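Local coordinates for APL1 (Anopheles gambiae, PDB 3O6N), which probably regulates complement-like immunity in the mosquito, acting in a heterodimeric complex with another leucine-rich repeat protein, LRIM1, at residues T43-K48 against D66-V71; M57-A62 against E83-A88. All blocks are in the same frame, centred on the assembly; numbering follows the deposited sequence. Where two conformers were deposited one is given.

Contact 1 of 2, residues T43-K48 against D66-V71; sequences TLNNQK and DSFRQV
The CA atoms of N45 and F68 lie 5.3 Å apart, each just where its chain leaves a helical turn: the 3-10 turn ends at L44 and helix 63-67 gives way at F68. From there the chains run on until the CA atoms of K48 and V71 are 4.1 Å apart. Between the facing backbones of N45-Q47 and R69-Q70 two waters mediate the bonds. N45, at the centre of an inverse gamma turn, offers its carbonyl to both; one also donates to Q47 O and accepts from Q70 N, the other accepts from R69 N. Among the side chains, N45 suits its buried place because it has both a flat face and two polar ends. Its CB sits over the F68 ring, a CH-pi contact 3.5 Å from the centroid, and with CG opposite the carbonyl carbon (chi1 -49°) the amide stacks toward the CZ side, the planes 17° apart. N45 ND2 donates to S67 O (3.0 Å, 152° at the hydrogen) from above that carbonyl's plane, while OD1 accepts from F39 N; the two bonds fix the amide's rotation. Q47 OE1 comes obliquely to 3.2 Å from F68 CE1. The flat ring of F68 suits this buried site, giving N45 a face and meeting F23 edge-to-face. The segments lead into neighbouring parallel strands 49-53 and 73-75, equivalent parts of successive coils at the N-terminal end of a leucine-rich repeat solenoid.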
ATOM      1  N   THR A  43      -1.692 -39.678 -18.506  1.00 32.08           N
ATOM      2  CA  THR A  43      -2.936 -39.217 -19.110  1.00 34.36           C
ATOM      3  C   THR A  43      -4.115 -39.237 -18.138  1.00 37.85           C
ATOM      4  O   THR A  43      -5.128 -38.576 -18.371  1.00 38.67           O
ATOM      5  CB  THR A  43      -3.293 -40.041 -20.361  1.00 40.96           C
ATOM      6  OG1 THR A  43      -3.606 -41.385 -19.977  1.00 47.11           O
ATOM      7  CG2 THR A  43      -2.127 -40.053 -21.337  1.00 41.51           C
ATOM      8  N   LEU A  44      -3.985 -39.991 -17.050  1.00 34.42           N
ATOM      9  CA  LEU A  44      -5.046 -40.068 -16.049  1.00 33.53           C
ATOM     10  C   LEU A  44      -5.004 -38.890 -15.071  1.00 33.80           C
ATOM     11  O   LEU A  44      -5.987 -38.604 -14.389  1.00 37.18           O
ATOM     12  CB  LEU A  44      -4.979 -41.395 -15.287  1.00 30.58           C
ATOM     13  CG  LEU A  44      -5.138 -42.652 -16.147  1.00 36.51           C
ATOM     14  CD1 LEU A  44      -5.057 -43.907 -15.290  1.00 40.27           C
ATOM     15  CD2 LEU A  44      -6.447 -42.608 -16.919  1.00 39.95           C
ATOM     16  N   ASN A  45      -3.860 -38.215 -15.009  1.00 32.56           N
ATOM     17  CA  ASN A  45      -3.696 -37.050 -14.149  1.00 30.70           C
ATOM     18  C   ASN A  45      -4.044 -35.781 -14.920  1.00 29.70           C
ATOM     19  O   ASN A  45      -3.185 -34.937 -15.180  1.00 27.09           O
ATOM     20  CB  ASN A  45      -2.266 -36.975 -13.617  1.00 27.52           C
ATOM     21  CG  ASN A  45      -1.791 -38.296 -13.033  1.00 30.93           C
ATOM     22  OD1 ASN A  45      -2.514 -38.954 -12.284  1.00 29.75           O
ATOM     23  ND2 ASN A  45      -0.570 -38.693 -13.381  1.00 30.79           N
ATOM     24  N   ASN A  46      -5.311 -35.658 -15.290  1.00 32.23           N
ATOM     25  CA  ASN A  46      -5.755 -34.567 -16.146  1.00 34.30           C
ATOM     26  C   ASN A  46      -6.354 -33.415 -15.351  1.00 33.91           C
ATOM     27  O   ASN A  46      -6.965 -32.511 -15.922  1.00 35.36           O
ATOM     28  CB  ASN A  46      -6.776 -35.082 -17.160  1.00 38.17           C
ATOM     29  CG  ASN A  46      -8.054 -35.562 -16.503  1.00 45.48           C
ATOM     30  OD1 ASN A  46      -8.086 -35.835 -15.302  1.00 47.72           O
ATOM     31  ND2 ASN A  46      -9.117 -35.669 -17.289  1.00 50.90           N
ATOM     32  N   GLN A  47      -6.182 -33.453 -14.033  1.00 34.15           N
ATOM     33  CA  GLN A  47      -6.728 -32.412 -13.169  1.00 32.93           C
ATOM     34  C   GLN A  47      -6.089 -31.051 -13.455  1.00 31.08           C
ATOM     35  O   GLN A  47      -4.890 -30.954 -13.725  1.00 26.21           O
ATOM     36  CB  GLN A  47      -6.575 -32.791 -11.693  1.00 33.97           C
ATOM     37  CG  GLN A  47      -7.489 -33.927 -11.235  1.00 34.08           C
ATOM     38  CD  GLN A  47      -6.948 -35.309 -11.571  1.00 38.57           C
ATOM     39  OE1 GLN A  47      -5.758 -35.479 -11.834  1.00 35.16           O
ATOM     40  NE2 GLN A  47      -7.827 -36.304 -11.560  1.00 39.36           N
ATOM     41  N   LYS A  48      -6.902 -30.002 -13.391  1.00 32.08           N
ATOM     42  CA  LYS A  48      -6.456 -28.658 -13.739  1.00 30.70           C
ATOM     43  C   LYS A  48      -6.236 -27.777 -12.512  1.00 29.40           C
ATOM     44  O   LYS A  48      -5.505 -26.789 -12.574  1.00 28.45           O
ATOM     45  CB  LYS A  48      -7.465 -27.994 -14.679  1.00 31.74           C
ATOM     46  CG  LYS A  48      -7.652 -28.716 -16.004  1.00 40.67           C
ATOM     47  CD  LYS A  48      -8.643 -27.978 -16.887  1.00 46.87           C
ATOM     48  CE  LYS A  48      -8.693 -28.571 -18.285  1.00 53.36           C
ATOM     49  NZ  LYS A  48      -9.565 -27.771 -19.189  1.00 60.40           N
ATOM     50  N   ASP A  66       5.761 -33.487 -13.333  1.00 27.92           N
ATOM     51  CA  ASP A  66       6.150 -34.497 -14.311  1.00 31.01           C
ATOM     52  C   ASP A  66       4.982 -35.451 -14.548  1.00 29.75           C
ATOM     53  O   ASP A  66       4.842 -36.017 -15.630  1.00 27.81           O
ATOM     54  CB  ASP A  66       7.384 -35.270 -13.842  1.00 30.02           C
ATOM     55  CG  ASP A  66       8.678 -34.520 -14.106  1.00 38.64           C
ATOM     56  OD1 ASP A  66       8.616 -33.320 -14.450  1.00 40.73           O
ATOM     57  OD2 ASP A  66       9.760 -35.130 -13.964  1.00 42.71           O
ATOM     58  N   SER A  67       4.143 -35.608 -13.526  1.00 27.98           N
ATOM     59  CA  SER A  67       2.996 -36.509 -13.584  1.00 25.93           C
ATOM     60  C   SER A  67       1.696 -35.773 -13.889  1.00 26.05           C
ATOM     61  O   SER A  67       0.811 -36.313 -14.550  1.00 29.26           O
ATOM     62  CB  SER A  67       2.852 -37.283 -12.272  1.00 29.71           C
ATOM     63  OG  SER A  67       3.962 -38.132 -12.061  1.00 32.44           O
ATOM     64  N   PHE A  68       1.580 -34.546 -13.394  1.00 23.02           N
ATOM     65  CA  PHE A  68       0.408 -33.721 -13.663  1.00 25.41           C
ATOM     66  C   PHE A  68       0.772 -32.605 -14.633  1.00 27.27           C
ATOM     67  O   PHE A  68       1.275 -31.560 -14.225  1.00 26.72           O
ATOM     68  CB  PHE A  68      -0.145 -33.147 -12.358  1.00 28.53           C
ATOM     69  CG  PHE A  68      -0.817 -34.172 -11.489  1.00 27.56           C
ATOM     70  CD1 PHE A  68      -2.194 -34.164 -11.324  1.00 26.34           C
ATOM     71  CD2 PHE A  68      -0.077 -35.157 -10.852  1.00 28.76           C
ATOM     72  CE1 PHE A  68      -2.820 -35.115 -10.531  1.00 26.74           C
ATOM     73  CE2 PHE A  68      -0.695 -36.110 -10.060  1.00 27.45           C
ATOM     74  CZ  PHE A  68      -2.068 -36.087  -9.899  1.00 25.89           C
ATOM     75  N   ARG A  69       0.516 -32.836 -15.918  1.00 29.43           N
ATOM     76  CA  ARG A  69       0.984 -31.933 -16.968  1.00 29.86           C
ATOM     77  C   ARG A  69      -0.108 -31.055 -17.577  1.00 31.91           C
ATOM     78  O   ARG A  69       0.106 -30.419 -18.610  1.00 32.10           O
ATOM     79  CB  ARG A  69       1.683 -32.728 -18.074  1.00 32.32           C
ATOM     80  CG  ARG A  69       2.846 -33.574 -17.581  1.00 33.25           C
ATOM     81  CD  ARG A  69       3.635 -34.147 -18.742  1.00 36.68           C
ATOM     82  NE  ARG A  69       4.746 -34.978 -18.294  1.00 41.98           N
ATOM     83  CZ  ARG A  69       5.519 -35.689 -19.109  1.00 45.69           C
ATOM     84  NH1 ARG A  69       5.299 -35.667 -20.417  1.00 42.21           N
ATOM     85  NH2 ARG A  69       6.509 -36.421 -18.617  1.00 46.72           N
ATOM     86  N   GLN A  70      -1.272 -31.014 -16.939  1.00 29.82           N
ATOM     87  CA  GLN A  70      -2.370 -30.190 -17.433  1.00 34.48           C
ATOM     88  C   GLN A  70      -2.873 -29.225 -16.361  1.00 28.86           C
ATOM     89  O   GLN A  70      -4.003 -28.739 -16.430  1.00 31.04           O
ATOM     90  CB  GLN A  70      -3.509 -31.073 -17.944  1.00 40.26           C
ATOM     91  CG  GLN A  70      -3.089 -32.009 -19.070  1.00 51.16           C
ATOM     92  CD  GLN A  70      -4.119 -33.080 -19.361  1.00 58.72           C
ATOM     93  OE1 GLN A  70      -5.317 -32.807 -19.423  1.00 62.59           O
ATOM     94  NE2 GLN A  70      -3.656 -34.312 -19.534  1.00 62.24           N
ATOM     95  N   VAL A  71      -2.027 -28.951 -15.373  1.00 24.33           N
ATOM     96  CA  VAL A  71      -2.394 -28.061 -14.279  1.00 21.46           C
ATOM     97  C   VAL A  71      -2.497 -26.614 -14.760  1.00 24.65           C
ATOM     98  O   VAL A  71      -1.615 -26.119 -15.461  1.00 28.11           O
ATOM     99  CB  VAL A  71      -1.377 -28.138 -13.122  1.00 21.68           C
ATOM    100  CG1 VAL A  71      -1.771 -27.185 -12.001  1.00 20.29           C
ATOM    101  CG2 VAL A  71      -1.270 -29.569 -12.600  1.00 23.37           C
TER
HETATM  102  O   HOH W   1      -0.959 -35.258 -16.776  1.00 29.28           O
HETATM  103  O   HOH W   2      -2.471 -32.273 -14.623  1.00 31.45           O

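Contact 2 of 2, residues M57-A62 against E83-A88; sequences MRKLPA and EIDTYA
K59 and E83 are extended chains, each with CG opposite its own backbone N (chi1 174° and 178°), that leave paired strand positions on the same face and run alongside each other. D85 has the same first torsion (-176°) and crosses the lysine at a slant, reaching it from the end of the strand. The three form a charged network, although its ion pairs are long: K59 NZ is 3.7 Å from D85 OD1 and 3.9 Å from E83 OE2, the latter in one of two conformers of the glutamate. The long, flexible chains of K59 and E83 suit this partly exposed face. Beneath them the strands 59-60 and 83-84 pair in parallel. E83 N donates to R58 O, L60 N to E83 O (2.9 Å) and D85 N to L60 O (3.0 Å), so each chain alternates between giving and receiving. The other face is apolar and buried: L60 CD2 approaches I84 CG2 at 4.3 Å and A88 CB at 4.2 Å, branched and small chains filling the inside of the coil. Beyond the strand the chain reverses in a type I beta turn from D85 to A88, and D85 OD2 accepts from Y87 N (3.1 Å), an Asx turn. The small side chains of A62 and A88 suit the close approach there, their CA atoms being 3.9 Å apart, while a water donates to both P61 O and A88 O. Two short strands 24 residues apart in sequence, with L60 and I84 on the buried face, are as expected of successive coils of a leucine-rich repeat solenoid.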
ATOM      1  N   MET A  57       6.094 -30.093   2.005  1.00 26.47           N
ATOM      2  CA  MET A  57       7.083 -30.446   0.996  1.00 25.62           C
ATOM      3  C   MET A  57       8.265 -29.500   1.120  1.00 27.76           C
ATOM      4  O   MET A  57       8.297 -28.451   0.478  1.00 26.42           O
ATOM      5  CB  MET A  57       6.487 -30.358  -0.411  1.00 27.65           C
ATOM      6  CG  MET A  57       5.407 -31.391  -0.705  1.00 26.58           C
ATOM      7  SD  MET A  57       5.033 -31.497  -2.466  1.00 29.86           S
ATOM      8  CE  MET A  57       4.237 -29.922  -2.759  1.00 26.26           C
ATOM      9  N   ARG A  58       9.233 -29.871   1.950  1.00 26.32           N
ATOM     10  CA  ARG A  58      10.353 -28.980   2.240  1.00 28.66           C
ATOM     11  C   ARG A  58      11.194 -28.710   0.991  1.00 27.42           C
ATOM     12  O   ARG A  58      11.820 -27.656   0.864  1.00 25.29           O
ATOM     13  CB  ARG A  58      11.182 -29.523   3.407  1.00 33.39           C
ATOM     14  CG  ARG A  58      10.304 -29.893   4.602  1.00 38.51           C
ATOM     15  CD  ARG A  58      11.035 -29.850   5.935  1.00 40.67           C
ATOM     16  NE  ARG A  58      10.201 -30.375   7.017  1.00 42.43           N
ATOM     17  CZ  ARG A  58       9.345 -29.650   7.737  1.00 44.59           C
ATOM     18  NH1 ARG A  58       9.198 -28.353   7.503  1.00 36.64           N
ATOM     19  NH2 ARG A  58       8.632 -30.226   8.696  1.00 46.77           N
ATOM     20  N   LYS A  59      11.189 -29.663   0.065  1.00 26.81           N
ATOM     21  CA  LYS A  59      11.705 -29.421  -1.277  1.00 23.17           C
ATOM     22  C   LYS A  59      10.625 -29.791  -2.285  1.00 23.72           C
ATOM     23  O   LYS A  59      10.077 -30.889  -2.237  1.00 26.18           O
ATOM     24  CB  LYS A  59      12.979 -30.232  -1.538  1.00 27.87           C
ATOM     25  CG  LYS A  59      13.484 -30.126  -2.969  1.00 32.59           C
ATOM     26  CD  LYS A  59      14.842 -30.794  -3.146  1.00 44.04           C
ATOM     27  CE  LYS A  59      15.349 -30.625  -4.575  1.00 50.63           C
ATOM     28  NZ  LYS A  59      16.739 -31.129  -4.747  1.00 54.88           N
ATOM     29  N   LEU A  60      10.306 -28.865  -3.182  1.00 23.32           N
ATOM     30  CA  LEU A  60       9.321 -29.131  -4.224  1.00 23.09           C
ATOM     31  C   LEU A  60       9.936 -30.017  -5.306  1.00 19.83           C
ATOM     32  O   LEU A  60      10.880 -29.609  -5.979  1.00 19.88           O
ATOM     33  CB  LEU A  60       8.830 -27.819  -4.836  1.00 22.75           C
ATOM     34  CG  LEU A  60       7.709 -27.940  -5.871  1.00 25.19           C
ATOM     35  CD1 LEU A  60       6.413 -28.417  -5.216  1.00 23.77           C
ATOM     36  CD2 LEU A  60       7.501 -26.618  -6.584  1.00 27.66           C
ATOM     37  N   PRO A  61       9.399 -31.237  -5.477  1.00 23.96           N
ATOM     38  CA  PRO A  61       9.970 -32.225  -6.402  1.00 23.70           C
ATOM     39  C   PRO A  61       9.479 -32.060  -7.835  1.00 22.03           C
ATOM     40  O   PRO A  61       8.374 -31.574  -8.058  1.00 22.82           O
ATOM     41  CB  PRO A  61       9.456 -33.552  -5.838  1.00 23.97           C
ATOM     42  CG  PRO A  61       8.119 -33.198  -5.252  1.00 22.95           C
ATOM     43  CD  PRO A  61       8.244 -31.775  -4.735  1.00 24.01           C
ATOM     44  N   ALA A  62      10.298 -32.478  -8.795  1.00 21.42           N
ATOM     45  CA  ALA A  62       9.904 -32.470 -10.199  1.00 24.63           C
ATOM     46  C   ALA A  62       8.787 -33.477 -10.469  1.00 25.75           C
ATOM     47  O   ALA A  62       8.035 -33.343 -11.434  1.00 27.02           O
ATOM     48  CB  ALA A  62      11.106 -32.766 -11.086  1.00 27.99           C
ATOM     49  N   GLU A  83      13.067 -25.166  -0.689  0.51 21.90           N
ATOM     50  CA  GLU A  83      13.784 -25.184  -1.958  0.51 24.58           C
ATOM     51  C   GLU A  83      12.916 -25.739  -3.081  0.51 26.41           C
ATOM     52  O   GLU A  83      12.044 -26.580  -2.851  0.51 25.17           O
ATOM     53  CB  GLU A  83      15.075 -26.000  -1.839  0.51 26.46           C
ATOM     54  CG  GLU A  83      15.865 -26.101  -3.139  0.51 29.45           C
ATOM     55  CD  GLU A  83      17.179 -26.837  -2.973  0.51 37.97           C
ATOM     56  OE1 GLU A  83      17.704 -26.871  -1.840  0.51 39.10           O
ATOM     57  OE2 GLU A  83      17.686 -27.385  -3.976  0.51 41.87           O
ATOM     58  N   ILE A  84      13.161 -25.257  -4.294  1.00 25.01           N
ATOM     59  CA  ILE A  84      12.452 -25.728  -5.475  1.00 23.96           C
ATOM     60  C   ILE A  84      13.427 -26.507  -6.344  1.00 23.51           C
ATOM     61  O   ILE A  84      14.474 -25.980  -6.710  1.00 21.84           O
ATOM     62  CB  ILE A  84      11.936 -24.543  -6.312  1.00 25.82           C
ATOM     63  CG1 ILE A  84      10.930 -23.708  -5.522  1.00 22.16           C
ATOM     64  CG2 ILE A  84      11.327 -25.037  -7.623  1.00 28.59           C
ATOM     65  CD1 ILE A  84      10.520 -22.428  -6.235  1.00 23.96           C
ATOM     66  N   ASP A  85      13.099 -27.754  -6.675  1.00 22.25           N
ATOM     67  CA  ASP A  85      13.966 -28.532  -7.556  1.00 22.64           C
ATOM     68  C   ASP A  85      14.163 -27.778  -8.861  1.00 23.05           C
ATOM     69  O   ASP A  85      13.225 -27.188  -9.388  1.00 22.18           O
ATOM     70  CB  ASP A  85      13.376 -29.913  -7.839  1.00 23.32           C
ATOM     71  CG  ASP A  85      14.304 -30.779  -8.670  1.00 35.03           C
ATOM     72  OD1 ASP A  85      15.194 -31.428  -8.082  1.00 39.01           O
ATOM     73  OD2 ASP A  85      14.153 -30.807  -9.912  1.00 33.75           O
ATOM     74  N   THR A  86      15.385 -27.800  -9.382  1.00 25.92           N
ATOM     75  CA  THR A  86      15.718 -27.023 -10.573  1.00 30.87           C
ATOM     76  C   THR A  86      14.722 -27.225 -11.716  1.00 27.89           C
ATOM     77  O   THR A  86      14.342 -26.270 -12.392  1.00 31.35           O
ATOM     78  CB  THR A  86      17.139 -27.346 -11.078  1.00 38.63           C
ATOM     79  OG1 THR A  86      18.093 -27.017 -10.061  1.00 36.42           O
ATOM     80  CG2 THR A  86      17.451 -26.551 -12.337  1.00 38.91           C
ATOM     81  N   TYR A  87      14.293 -28.466 -11.925  1.00 24.70           N
ATOM     82  CA  TYR A  87      13.413 -28.771 -13.050  1.00 25.18           C
ATOM     83  C   TYR A  87      11.958 -28.986 -12.647  1.00 24.63           C
ATOM     84  O   TYR A  87      11.174 -29.555 -13.408  1.00 24.35           O
ATOM     85  CB  TYR A  87      13.960 -29.965 -13.834  1.00 32.62           C
ATOM     86  CG  TYR A  87      15.381 -29.727 -14.280  1.00 36.55           C
ATOM     87  CD1 TYR A  87      15.664 -28.796 -15.270  1.00 41.80           C
ATOM     88  CD2 TYR A  87      16.440 -30.404 -13.692  1.00 36.18           C
ATOM     89  CE1 TYR A  87      16.961 -28.556 -15.676  1.00 47.05           C
ATOM     90  CE2 TYR A  87      17.743 -30.172 -14.092  1.00 42.26           C
ATOM     91  CZ  TYR A  87      17.998 -29.247 -15.086  1.00 49.53           C
ATOM     92  OH  TYR A  87      19.290 -29.008 -15.491  1.00 53.46           O
ATOM     93  N   ALA A  88      11.597 -28.503 -11.462  1.00 23.16           N
ATOM     94  CA  ALA A  88      10.241 -28.663 -10.948  1.00 22.80           C
ATOM     95  C   ALA A  88       9.177 -28.181 -11.932  1.00 25.12           C
ATOM     96  O   ALA A  88       8.107 -28.781 -12.038  1.00 26.80           O
ATOM     97  CB  ALA A  88      10.087 -27.945  -9.606  1.00 21.72           C
TER
HETATM   98  O   HOH W   3       6.711 -30.518  -9.986  1.00 20.88           O

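Both contacts bring together successive coils near the N-terminal end of the solenoid, and their segments alternate along the chain: strand 59-60 of contact 2 leads into helix 63-67 of contact 1. Their centres are about 17 Å apart, and both are partly buried. Where contact 2 aligns two strands, direct backbone hydrogen bonds set the spacing, with charges on one face and aliphatic groups on the other. Contact 1 joins loops that follow a 3-10 turn and a short helix, so waters and an asparagine amide take over the polar work and an aromatic ring supplies the apolar surface. Contact 1 touches the disulfide partners C12 and C21, while contact 2 touches strands 27-28 and 36-37 and forms its own two-stranded parallel pairing.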